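Long-range contact in gamma-hexachlorocyclohexane dehydrochlorinase (Sphingomonas paucimobilis, PDB 3A76), which catalyses two successive dehydrochlorinations that turn the pollutant lindane (gamma-hexachlorocyclohexane) into a tetrachlorocyclohexadiene: residues Asn124-Tyr137 with Arg149-His163. Numbering follows the deposited sequence.
Sequences NQSILIAAVFTDEY and RNACTNYFTPLAGIH
Residues Asn124-Tyr137 and Arg149-His163 pair as the two arms of an antiparallel beta hairpin in the curved sheet of this SnoaL-like, cone-shaped barrel fold. Backbone bonds run in reciprocal pairs, Leu128 with Thr157, Val132 with Cys152 and Thr134 with Asn150. A classic beta bulge interrupts the ladder where Asn154 and Tyr155 both face Ala130: Ala130 O accepts from Asn154 N at 2.7 Å and from Tyr155 N at 3.1 Å. Here the second strand turns a corner, and Tyr155, beside the small Ala130, sends its hydroxyl to Glu90 of a neighbouring subunit, tying the hairpin to the trimer interface.

Ile129, Phe133, Ala151 and Thr153 share one face of the sheet, where Thr153 touches the bound spermidine and Phe133 comes close to His93, the inferred proton acceptor. Ile129 CG1 lies 3.7 Å from Phe156 CD1, the two side chains running side by side, while Ile129 CG2 reaches Thr153 CB. The methyl of Ala151 is small enough to sit at the edge of the Phe133 ring, near its plane.

At the end of the hairpin farthest from Arg149, Ser126 O takes the Leu159 N-H, prolonging the pairing just past the strand, and the bent chain of Gln125 brings NE2 to the same oxygen.

Arg149 does two jobs at once. Its chain bends at chi3 (-75°), laying the guanidinium flat over one face of Phe133, planes 6° apart and Arg149 CZ 3.7 Å from the centroid of the Phe133 ring, a stacked cation-pi pair. The edge of that same group grips Asp135 side-on, which should hold the guanidinium against rotation: both carboxylate oxygens are met on their syn sides, though the nitrogens sit some 25° out of the carboxylate plane, Arg149 NH1 lying 2.6 Å from Asp135 OD1 and Arg149 NE 2.8 Å from Asp135 OD2.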
ATOM      1  N   ASN B 124      10.719 -25.002   2.178  1.00 27.62           N
ATOM      2  CA  ASN B 124       9.562 -24.575   1.383  1.00 27.50           C
ATOM      3  C   ASN B 124       8.499 -24.007   2.325  1.00 26.69           C
ATOM      4  O   ASN B 124       7.354 -24.449   2.358  1.00 26.57           O
ATOM      5  CB  ASN B 124       9.030 -25.736   0.527  1.00 27.92           C
ATOM      6  CG  ASN B 124       8.144 -25.271  -0.623  1.00 28.98           C
ATOM      7  OD1 ASN B 124       8.251 -24.136  -1.111  1.00 30.27           O
ATOM      8  ND2 ASN B 124       7.264 -26.165  -1.074  1.00 29.87           N
ATOM      9  N   GLN B 125       8.936 -23.038   3.116  1.00 26.19           N
ATOM     10  CA  GLN B 125       8.161 -22.478   4.208  1.00 25.90           C
ATOM     11  C   GLN B 125       7.678 -21.076   3.845  1.00 25.21           C
ATOM     12  O   GLN B 125       8.461 -20.243   3.381  1.00 24.98           O
ATOM     13  CB  GLN B 125       9.012 -22.447   5.488  1.00 26.16           C
ATOM     14  CG  GLN B 125       8.360 -21.778   6.682  1.00 27.60           C
ATOM     15  CD  GLN B 125       7.201 -22.577   7.240  1.00 30.40           C
ATOM     16  OE1 GLN B 125       7.399 -23.545   7.982  1.00 32.31           O
ATOM     17  NE2 GLN B 125       5.979 -22.169   6.902  1.00 30.10           N
ATOM     18  N   SER B 126       6.381 -20.852   4.051  1.00 24.47           N
ATOM     19  CA  SER B 126       5.737 -19.578   3.809  1.00 24.03           C
ATOM     20  C   SER B 126       5.964 -18.633   4.971  1.00 23.87           C
ATOM     21  O   SER B 126       5.765 -19.010   6.122  1.00 23.83           O
ATOM     22  CB  SER B 126       4.240 -19.785   3.606  1.00 23.91           C
ATOM     23  OG  SER B 126       4.007 -20.403   2.366  1.00 23.74           O
ATOM     24  N   ILE B 127       6.374 -17.404   4.668  1.00 23.90           N
ATOM     25  CA  ILE B 127       6.621 -16.414   5.719  1.00 23.92           C
ATOM     26  C   ILE B 127       5.936 -15.096   5.497  1.00 23.55           C
ATOM     27  O   ILE B 127       5.684 -14.697   4.364  1.00 23.94           O
ATOM     28  CB  ILE B 127       8.140 -16.100   5.954  1.00 24.41           C
ATOM     29  CG1 ILE B 127       8.915 -16.023   4.638  1.00 24.70           C
ATOM     30  CG2 ILE B 127       8.753 -17.088   6.930  1.00 23.97           C
ATOM     31  CD1 ILE B 127      10.197 -15.262   4.792  1.00 28.88           C
ATOM     32  N   LEU B 128       5.647 -14.436   6.611  1.00 23.18           N
ATOM     33  CA  LEU B 128       5.275 -13.032   6.637  1.00 23.00           C
ATOM     34  C   LEU B 128       6.394 -12.230   7.352  1.00 23.13           C
ATOM     35  O   LEU B 128       6.869 -12.614   8.427  1.00 23.43           O
ATOM     36  CB  LEU B 128       3.914 -12.862   7.325  1.00 22.20           C
ATOM     37  CG  LEU B 128       3.247 -11.496   7.458  1.00 22.09           C
ATOM     38  CD1 LEU B 128       1.751 -11.690   7.607  1.00 22.63           C
ATOM     39  CD2 LEU B 128       3.824 -10.673   8.646  1.00 22.09           C
ATOM     40  N   ILE B 129       6.815 -11.132   6.734  1.00 22.69           N
ATOM     41  CA  ILE B 129       7.759 -10.209   7.343  1.00 22.49           C
ATOM     42  C   ILE B 129       7.162  -8.791   7.333  1.00 21.89           C
ATOM     43  O   ILE B 129       6.588  -8.356   6.331  1.00 22.22           O
ATOM     44  CB  ILE B 129       9.148 -10.266   6.615  1.00 23.05           C
ATOM     45  CG1 ILE B 129       9.816 -11.621   6.872  1.00 24.16           C
ATOM     46  CG2 ILE B 129      10.088  -9.114   7.044  1.00 22.33           C
ATOM     47  CD1 ILE B 129      10.930 -11.967   5.908  1.00 25.52           C
ATOM     48  N   ALA B 130       7.255  -8.098   8.460  1.00 20.80           N
ATOM     49  CA  ALA B 130       6.943  -6.675   8.505  1.00 20.55           C
ATOM     50  C   ALA B 130       8.240  -5.948   8.791  1.00 20.62           C
ATOM     51  O   ALA B 130       8.934  -6.254   9.770  1.00 20.23           O
ATOM     52  CB  ALA B 130       5.912  -6.371   9.571  1.00 20.26           C
ATOM     53  N   ALA B 131       8.586  -5.017   7.908  1.00 20.57           N
ATOM     54  CA  ALA B 131       9.843  -4.300   8.021  1.00 20.63           C
ATOM     55  C   ALA B 131       9.686  -2.805   7.828  1.00 20.54           C
ATOM     56  O   ALA B 131       8.752  -2.348   7.186  1.00 20.78           O
ATOM     57  CB  ALA B 131      10.908  -4.878   7.055  1.00 20.75           C
ATOM     58  N   VAL B 132      10.608  -2.052   8.416  1.00 20.62           N
ATOM     59  CA  VAL B 132      10.670  -0.615   8.255  1.00 21.13           C
ATOM     60  C   VAL B 132      11.873  -0.253   7.380  1.00 21.86           C
ATOM     61  O   VAL B 132      12.986  -0.800   7.559  1.00 21.92           O
ATOM     62  CB  VAL B 132      10.725   0.094   9.648  1.00 21.64           C
ATOM     63  CG1 VAL B 132      11.078   1.595   9.525  1.00 21.61           C
ATOM     64  CG2 VAL B 132       9.400  -0.077  10.361  1.00 20.68           C
ATOM     65  N   PHE B 133      11.640   0.647   6.425  1.00 21.87           N
ATOM     66  CA  PHE B 133      12.714   1.231   5.630  1.00 22.78           C
ATOM     67  C   PHE B 133      13.077   2.629   6.146  1.00 23.25           C
ATOM     68  O   PHE B 133      12.197   3.467   6.355  1.00 22.99           O
ATOM     69  CB  PHE B 133      12.304   1.312   4.152  1.00 22.97           C
ATOM     70  CG  PHE B 133      12.023  -0.032   3.516  1.00 23.70           C
ATOM     71  CD1 PHE B 133      10.894  -0.217   2.727  1.00 24.76           C
ATOM     72  CD2 PHE B 133      12.890  -1.104   3.696  1.00 24.64           C
ATOM     73  CE1 PHE B 133      10.643  -1.452   2.117  1.00 25.54           C
ATOM     74  CE2 PHE B 133      12.638  -2.353   3.102  1.00 25.54           C
ATOM     75  CZ  PHE B 133      11.518  -2.523   2.312  1.00 24.39           C
ATOM     76  N   THR B 134      14.374   2.861   6.372  1.00 23.52           N
ATOM     77  CA  THR B 134      14.892   4.187   6.696  1.00 23.29           C
ATOM     78  C   THR B 134      15.808   4.508   5.529  1.00 23.69           C
ATOM     79  O   THR B 134      16.807   3.820   5.298  1.00 24.08           O
ATOM     80  CB  THR B 134      15.672   4.210   8.035  1.00 23.65           C
ATOM     81  OG1 THR B 134      14.933   3.491   9.032  1.00 24.34           O
ATOM     82  CG2 THR B 134      15.913   5.655   8.530  1.00 21.76           C
ATOM     83  N   ASP B 135      15.433   5.525   4.768  1.00 23.72           N
ATOM     84  CA  ASP B 135      16.059   5.787   3.492  1.00 24.03           C
ATOM     85  C   ASP B 135      16.598   7.207   3.401  1.00 24.50           C
ATOM     86  O   ASP B 135      16.101   8.129   4.069  1.00 23.91           O
ATOM     87  CB  ASP B 135      15.046   5.581   2.349  1.00 23.63           C
ATOM     88  CG  ASP B 135      14.552   4.146   2.232  1.00 23.32           C
ATOM     89  OD1 ASP B 135      13.409   3.958   1.754  1.00 22.29           O
ATOM     90  OD2 ASP B 135      15.298   3.213   2.589  1.00 22.08           O
ATOM     91  N   GLU B 136      17.609   7.361   2.549  1.00 25.16           N
ATOM     92  CA  GLU B 136      18.086   8.659   2.116  1.00 25.83           C
ATOM     93  C   GLU B 136      18.128   8.630   0.615  1.00 25.87           C
ATOM     94  O   GLU B 136      18.578   7.642   0.029  1.00 25.71           O
ATOM     95  CB  GLU B 136      19.488   8.924   2.636  1.00 26.08           C
ATOM     96  CG  GLU B 136      19.609   9.118   4.136  1.00 27.48           C
ATOM     97  CD  GLU B 136      21.062   9.297   4.545  1.00 29.27           C
ATOM     98  OE1 GLU B 136      21.408   8.949   5.687  1.00 29.50           O
ATOM     99  OE2 GLU B 136      21.864   9.756   3.697  1.00 30.43           O
ATOM    100  N   TYR B 137      17.657   9.711   0.004  1.00 26.47           N
ATOM    101  CA  TYR B 137      17.682   9.878  -1.449  1.00 27.34           C
ATOM    102  C   TYR B 137      18.518  11.101  -1.837  1.00 27.75           C
ATOM    103  O   TYR B 137      18.541  12.109  -1.130  1.00 27.90           O
ATOM    104  CB  TYR B 137      16.261  10.021  -2.020  1.00 27.45           C
ATOM    105  CG  TYR B 137      15.327   8.902  -1.629  1.00 27.87           C
ATOM    106  CD1 TYR B 137      14.535   8.993  -0.479  1.00 27.91           C
ATOM    107  CD2 TYR B 137      15.243   7.748  -2.400  1.00 28.20           C
ATOM    108  CE1 TYR B 137      13.668   7.956  -0.107  1.00 29.40           C
ATOM    109  CE2 TYR B 137      14.390   6.707  -2.039  1.00 30.00           C
ATOM    110  CZ  TYR B 137      13.604   6.810  -0.896  1.00 30.38           C
ATOM    111  OH  TYR B 137      12.765   5.764  -0.557  1.00 31.07           O
ATOM    112  N   ARG B 149      19.687   2.936   2.284  1.00 24.46           N
ATOM    113  CA  ARG B 149      18.498   2.249   2.746  1.00 24.28           C
ATOM    114  C   ARG B 149      18.895   1.391   3.914  1.00 24.23           C
ATOM    115  O   ARG B 149      19.819   0.590   3.799  1.00 24.54           O
ATOM    116  CB  ARG B 149      17.858   1.361   1.647  1.00 23.89           C
ATOM    117  CG  ARG B 149      16.895   0.278   2.209  1.00 23.67           C
ATOM    118  CD  ARG B 149      15.788  -0.147   1.243  1.00 21.12           C
ATOM    119  NE  ARG B 149      14.745   0.869   1.128  1.00 19.77           N
ATOM    120  CZ  ARG B 149      13.615   0.752   0.426  1.00 19.74           C
ATOM    121  NH1 ARG B 149      12.759   1.767   0.413  1.00 17.95           N
ATOM    122  NH2 ARG B 149      13.326  -0.357  -0.263  1.00 18.40           N
ATOM    123  N   ASN B 150      18.203   1.563   5.038  1.00 23.99           N
ATOM    124  CA  ASN B 150      18.234   0.551   6.092  1.00 24.20           C
ATOM    125  C   ASN B 150      16.878  -0.165   6.167  1.00 23.94           C
ATOM    126  O   ASN B 150      15.815   0.466   6.165  1.00 24.52           O
ATOM    127  CB  ASN B 150      18.648   1.153   7.450  1.00 23.96           C
ATOM    128  CG  ASN B 150      18.739   0.115   8.555  1.00 24.58           C
ATOM    129  OD1 ASN B 150      17.748  -0.181   9.229  1.00 25.32           O
ATOM    130  ND2 ASN B 150      19.940  -0.434   8.762  1.00 25.17           N
ATOM    131  N   ALA B 151      16.934  -1.488   6.206  1.00 23.48           N
ATOM    132  CA  ALA B 151      15.758  -2.307   6.322  1.00 22.75           C
ATOM    133  C   ALA B 151      15.853  -3.001   7.654  1.00 22.69           C
ATOM    134  O   ALA B 151      16.807  -3.717   7.925  1.00 22.02           O
ATOM    135  CB  ALA B 151      15.703  -3.317   5.200  1.00 22.62           C
ATOM    136  N   CYS B 152      14.841  -2.779   8.481  1.00 23.00           N
ATOM    137  CA  CYS B 152      14.798  -3.327   9.815  1.00 23.66           C
ATOM    138  C   CYS B 152      13.528  -4.154   9.910  1.00 23.20           C
ATOM    139  O   CYS B 152      12.436  -3.633   9.678  1.00 22.91           O
ATOM    140  CB  CYS B 152      14.769  -2.177  10.832  1.00 23.92           C
ATOM    141  SG  CYS B 152      14.499  -2.686  12.540  1.00 27.23           S
ATOM    142  N   THR B 153      13.662  -5.436  10.240  1.00 23.07           N
ATOM    143  CA  THR B 153      12.488  -6.301  10.296  1.00 23.34           C
ATOM    144  C   THR B 153      11.943  -6.461  11.715  1.00 23.15           C
ATOM    145  O   THR B 153      12.641  -6.929  12.630  1.00 22.64           O
ATOM    146  CB  THR B 153      12.644  -7.666   9.549  1.00 23.20           C
ATOM    147  OG1 THR B 153      13.141  -8.672  10.429  1.00 25.88           O
ATOM    148  CG2 THR B 153      13.554  -7.541   8.356  1.00 23.31           C
ATOM    149  N   ASN B 154      10.687  -6.058  11.872  1.00 22.86           N
ATOM    150  CA  ASN B 154       9.996  -6.144  13.151  1.00 23.17           C
ATOM    151  C   ASN B 154       9.264  -7.477  13.385  1.00 23.02           C
ATOM    152  O   ASN B 154       9.355  -8.054  14.467  1.00 22.44           O
ATOM    153  CB  ASN B 154       9.112  -4.904  13.314  1.00 23.21           C
ATOM    154  CG  ASN B 154       9.950  -3.620  13.348  1.00 24.11           C
ATOM    155  OD1 ASN B 154      10.972  -3.570  14.035  1.00 26.67           O
ATOM    156  ND2 ASN B 154       9.546  -2.604  12.599  1.00 22.78           N
ATOM    157  N   TYR B 155       8.571  -7.975  12.359  1.00 22.94           N
ATOM    158  CA  TYR B 155       7.983  -9.314  12.398  1.00 23.21           C
ATOM    159  C   TYR B 155       8.648 -10.226  11.399  1.00 23.54           C
ATOM    160  O   TYR B 155       8.963  -9.811  10.288  1.00 23.20           O
ATOM    161  CB  TYR B 155       6.472  -9.283  12.109  1.00 23.27           C
ATOM    162  CG  TYR B 155       5.624  -8.581  13.150  1.00 22.83           C
ATOM    163  CD1 TYR B 155       6.010  -8.531  14.499  1.00 23.30           C
ATOM    164  CD2 TYR B 155       4.424  -7.987  12.789  1.00 22.35           C
ATOM    165  CE1 TYR B 155       5.209  -7.889  15.458  1.00 22.75           C
ATOM    166  CE2 TYR B 155       3.624  -7.355  13.725  1.00 23.30           C
ATOM    167  CZ  TYR B 155       4.015  -7.305  15.052  1.00 22.69           C
ATOM    168  OH  TYR B 155       3.202  -6.670  15.951  1.00 22.29           O
ATOM    169  N   PHE B 156       8.847 -11.473  11.805  1.00 24.78           N
ATOM    170  CA  PHE B 156       9.371 -12.518  10.948  1.00 26.36           C
ATOM    171  C   PHE B 156       8.654 -13.790  11.359  1.00 27.53           C
ATOM    172  O   PHE B 156       9.036 -14.434  12.346  1.00 28.15           O
ATOM    173  CB  PHE B 156      10.878 -12.658  11.165  1.00 26.56           C
ATOM    174  CG  PHE B 156      11.555 -13.654  10.251  1.00 27.05           C
ATOM    175  CD1 PHE B 156      12.240 -13.219   9.115  1.00 27.30           C
ATOM    176  CD2 PHE B 156      11.552 -15.018  10.552  1.00 27.88           C
ATOM    177  CE1 PHE B 156      12.885 -14.127   8.264  1.00 28.20           C
ATOM    178  CE2 PHE B 156      12.192 -15.941   9.714  1.00 28.46           C
ATOM    179  CZ  PHE B 156      12.863 -15.495   8.567  1.00 28.63           C
ATOM    180  N   THR B 157       7.611 -14.156  10.615  1.00 28.52           N
ATOM    181  CA  THR B 157       6.733 -15.247  11.043  1.00 29.30           C
ATOM    182  C   THR B 157       6.548 -16.350   9.988  1.00 30.05           C
ATOM    183  O   THR B 157       5.806 -16.165   9.023  1.00 29.77           O
ATOM    184  CB  THR B 157       5.348 -14.705  11.495  1.00 29.42           C
ATOM    185  OG1 THR B 157       5.507 -13.449  12.170  1.00 28.89           O
ATOM    186  CG2 THR B 157       4.649 -15.696  12.434  1.00 30.40           C
ATOM    187  N   PRO B 158       7.219 -17.509  10.178  1.00 31.31           N
ATOM    188  CA  PRO B 158       6.855 -18.702   9.416  1.00 32.02           C
ATOM    189  C   PRO B 158       5.397 -19.012   9.688  1.00 32.80           C
ATOM    190  O   PRO B 158       4.910 -18.780  10.805  1.00 32.90           O
ATOM    191  CB  PRO B 158       7.742 -19.794  10.021  1.00 32.30           C
ATOM    192  CG  PRO B 158       8.178 -19.252  11.349  1.00 32.13           C
ATOM    193  CD  PRO B 158       8.328 -17.790  11.107  1.00 31.39           C
ATOM    194  N   LEU B 159       4.690 -19.506   8.680  1.00 33.48           N
ATOM    195  CA  LEU B 159       3.254 -19.676   8.828  1.00 34.18           C
ATOM    196  C   LEU B 159       2.865 -21.112   9.155  1.00 34.97           C
ATOM    197  O   LEU B 159       3.562 -22.052   8.765  1.00 35.13           O
ATOM    198  CB  LEU B 159       2.517 -19.090   7.621  1.00 33.92           C
ATOM    199  CG  LEU B 159       2.819 -17.584   7.509  1.00 33.37           C
ATOM    200  CD1 LEU B 159       2.189 -16.967   6.298  1.00 32.63           C
ATOM    201  CD2 LEU B 159       2.386 -16.825   8.751  1.00 32.28           C
ATOM    202  N   ALA B 160       1.769 -21.255   9.905  1.00 35.95           N
ATOM    203  CA  ALA B 160       1.321 -22.538  10.476  1.00 36.41           C
ATOM    204  C   ALA B 160       1.129 -23.661   9.440  1.00 36.53           C
ATOM    205  O   ALA B 160       2.094 -24.135   8.828  1.00 36.67           O
ATOM    206  CB  ALA B 160       0.036 -22.329  11.307  1.00 36.57           C
ATOM    207  N   GLY B 161      -0.114 -24.097   9.260  1.00 36.41           N
ATOM    208  CA  GLY B 161      -0.427 -25.063   8.214  1.00 36.33           C
ATOM    209  C   GLY B 161      -0.772 -24.309   6.945  1.00 36.23           C
ATOM    210  O   GLY B 161      -1.600 -24.754   6.144  1.00 36.60           O
ATOM    211  N   ILE B 162      -0.134 -23.154   6.772  1.00 35.65           N
ATOM    212  CA  ILE B 162      -0.401 -22.276   5.645  1.00 34.85           C
ATOM    213  C   ILE B 162       0.768 -22.315   4.673  1.00 34.17           C
ATOM    214  O   ILE B 162       1.931 -22.240   5.072  1.00 34.59           O
ATOM    215  CB  ILE B 162      -0.700 -20.827   6.125  1.00 35.03           C
ATOM    216  CG1 ILE B 162      -1.974 -20.815   6.979  1.00 34.94           C
ATOM    217  CG2 ILE B 162      -0.822 -19.871   4.947  1.00 34.57           C
ATOM    218  CD1 ILE B 162      -2.069 -19.666   7.954  1.00 36.11           C
ATOM    219  N   HIS B 163       0.442 -22.471   3.394  1.00 33.33           N
ATOM    220  CA  HIS B 163       1.417 -22.412   2.328  1.00 32.12           C
ATOM    221  C   HIS B 163       0.871 -21.613   1.142  1.00 31.53           C
ATOM    222  O   HIS B 163      -0.120 -21.999   0.515  1.00 31.63           O
ATOM    223  CB  HIS B 163       1.840 -23.816   1.899  1.00 32.15           C
ATOM    224  CG  HIS B 163       3.049 -23.829   1.020  1.00 32.67           C
ATOM    225  ND1 HIS B 163       2.971 -23.927  -0.352  1.00 33.82           N
ATOM    226  CD2 HIS B 163       4.365 -23.725   1.316  1.00 32.99           C
ATOM    227  CE1 HIS B 163       4.187 -23.887  -0.865  1.00 34.72           C
ATOM    228  NE2 HIS B 163       5.051 -23.763   0.127  1.00 34.34           N
TER